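Local coordinates for protein sialyltransferase 0160 (Photobacterium damselae, PDB 4R84) that probably transfers sialic acid from CMP-sialic acid to galactose-containing acceptor sugars, as a glycosyltransferase of the GT-B structural group, at residues P86-D91 with L113-P118. Sequence-based numbering, arbitrary orientation.
Sequences PELKQD and LTVVAP
Val115 meets Pro86 and Leu88 with separate methyl branches, which gives the contact its apolar half. Its CG1 lies 3.8 Å from CD1 of Leu88, the two side chains crossing at about a right angle, while its CG2 is 4.0 Å from CD of the Pro86 ring. The first torsion explains the split: with chi1 at 173°, CG1 stands anti to the backbone N and CG2 anti to the carbonyl carbon. CG1 also approaches Pro86 O at 3.5 Å; that carbonyl is buried here without a polar partner. Phe83 and Tyr94, from the strands on either side of the loop in sequence, also touch Val115.

No direct hydrogen bond joins the segments; instead one water links Asp91 OD1, to which it donates at 2.8 Å, with Ala117 N, from which it accepts at 3.0 Å. The CA-H of Asp91 makes a bent, probably weak contact with Val115 O, CA to O 3.2 Å and 134° at the hydrogen. The same residue's OD1 forms a salt bridge with Arg196, which probably offsets its 3.4 Å approach to Val115 O, a second acceptor.

Beyond Asp91, Glu92 and Val115 share backbone hydrogen bonding, as strands 92-101 and 106-125 pair antiparallel. The loop between strands 81-84 and 92-101 thus packs against the end of the PKD-like part of strand 106-125, with Val115 as the apolar point of contact, consistent with the β-sandwich of a PKD-like, immunoglobulin-type domain.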
# COMPACT_ATOMS: atom_id res chain seq x y z
N PRO A 86 -2.01 -33.10 1.23
CA PRO A 86 -3.33 -33.49 1.72
C PRO A 86 -4.09 -32.33 2.32
O PRO A 86 -3.48 -31.28 2.61
CB PRO A 86 -3.00 -34.52 2.81
CG PRO A 86 -1.64 -34.17 3.26
CD PRO A 86 -0.92 -33.66 2.04
N GLU A 87 -5.39 -32.51 2.51
CA GLU A 87 -6.22 -31.55 3.23
C GLU A 87 -6.26 -31.93 4.70
O GLU A 87 -6.69 -33.02 5.06
CB GLU A 87 -7.63 -31.47 2.63
CG GLU A 87 -7.63 -30.84 1.25
CD GLU A 87 -8.91 -31.07 0.49
OE1 GLU A 87 -9.37 -32.22 0.41
OE2 GLU A 87 -9.46 -30.09 -0.04
N LEU A 88 -5.78 -31.01 5.54
CA LEU A 88 -5.51 -31.29 6.94
C LEU A 88 -6.34 -30.39 7.85
O LEU A 88 -6.95 -29.43 7.38
CB LEU A 88 -4.03 -31.08 7.24
CG LEU A 88 -3.04 -31.89 6.41
CD1 LEU A 88 -1.62 -31.46 6.73
CD2 LEU A 88 -3.22 -33.39 6.67
N LYS A 89 -6.32 -30.68 9.14
CA LYS A 89 -7.03 -29.86 10.12
C LYS A 89 -6.13 -28.71 10.54
O LYS A 89 -6.59 -27.70 11.07
CB LYS A 89 -7.39 -30.70 11.34
CG LYS A 89 -8.38 -31.83 11.07
CD LYS A 89 -8.80 -32.49 12.38
CE LYS A 89 -9.79 -33.62 12.14
NZ LYS A 89 -9.11 -34.82 11.56
N GLN A 90 -4.83 -28.86 10.29
CA GLN A 90 -3.84 -27.83 10.63
C GLN A 90 -2.58 -28.07 9.81
O GLN A 90 -2.40 -29.16 9.26
CB GLN A 90 -3.47 -27.82 12.12
CG GLN A 90 -2.79 -29.10 12.59
CD GLN A 90 -2.49 -29.11 14.08
OE1 GLN A 90 -2.77 -28.15 14.79
NE2 GLN A 90 -1.89 -30.20 14.55
N ASP A 91 -1.70 -27.09 9.78
CA ASP A 91 -0.44 -27.21 9.07
C ASP A 91 0.38 -28.39 9.58
O ASP A 91 0.26 -28.78 10.73
CB ASP A 91 0.40 -25.94 9.20
CG ASP A 91 -0.22 -24.74 8.49
OD1 ASP A 91 -1.29 -24.88 7.85
OD2 ASP A 91 0.38 -23.64 8.56
N LEU A 113 8.83 -30.18 3.65
CA LEU A 113 7.64 -29.59 3.08
C LEU A 113 6.63 -29.31 4.18
O LEU A 113 6.30 -30.21 4.96
CB LEU A 113 7.02 -30.52 2.04
CG LEU A 113 7.96 -30.88 0.89
CD1 LEU A 113 7.27 -31.81 -0.14
CD2 LEU A 113 8.51 -29.59 0.25
N THR A 114 6.13 -28.08 4.25
CA THR A 114 5.08 -27.77 5.20
C THR A 114 3.78 -27.57 4.42
O THR A 114 3.70 -26.75 3.51
CB THR A 114 5.43 -26.51 6.04
OG1 THR A 114 6.65 -26.73 6.76
CG2 THR A 114 4.34 -26.23 7.06
N VAL A 115 2.77 -28.37 4.74
CA VAL A 115 1.46 -28.24 4.10
C VAL A 115 0.71 -27.12 4.77
O VAL A 115 0.55 -27.12 5.99
CB VAL A 115 0.66 -29.55 4.18
CG1 VAL A 115 -0.77 -29.36 3.69
CG2 VAL A 115 1.38 -30.64 3.40
N VAL A 116 0.29 -26.15 3.96
CA VAL A 116 -0.35 -24.95 4.48
C VAL A 116 -1.71 -24.73 3.87
O VAL A 116 -2.01 -25.22 2.79
CB VAL A 116 0.53 -23.69 4.23
CG1 VAL A 116 1.87 -23.87 4.93
CG2 VAL A 116 0.72 -23.47 2.74
N ALA A 117 -2.53 -23.96 4.58
CA ALA A 117 -3.81 -23.55 4.05
C ALA A 117 -3.59 -22.60 2.88
O ALA A 117 -2.60 -21.87 2.84
CB ALA A 117 -4.63 -22.86 5.14
N PRO A 118 -4.52 -22.58 1.93
CA PRO A 118 -4.42 -21.54 0.90
C PRO A 118 -4.62 -20.16 1.53
O PRO A 118 -5.23 -20.06 2.60
CB PRO A 118 -5.56 -21.86 -0.05
CG PRO A 118 -6.56 -22.60 0.81
CD PRO A 118 -5.71 -23.43 1.74
O HOH W 1 -1.66 -22.31 6.87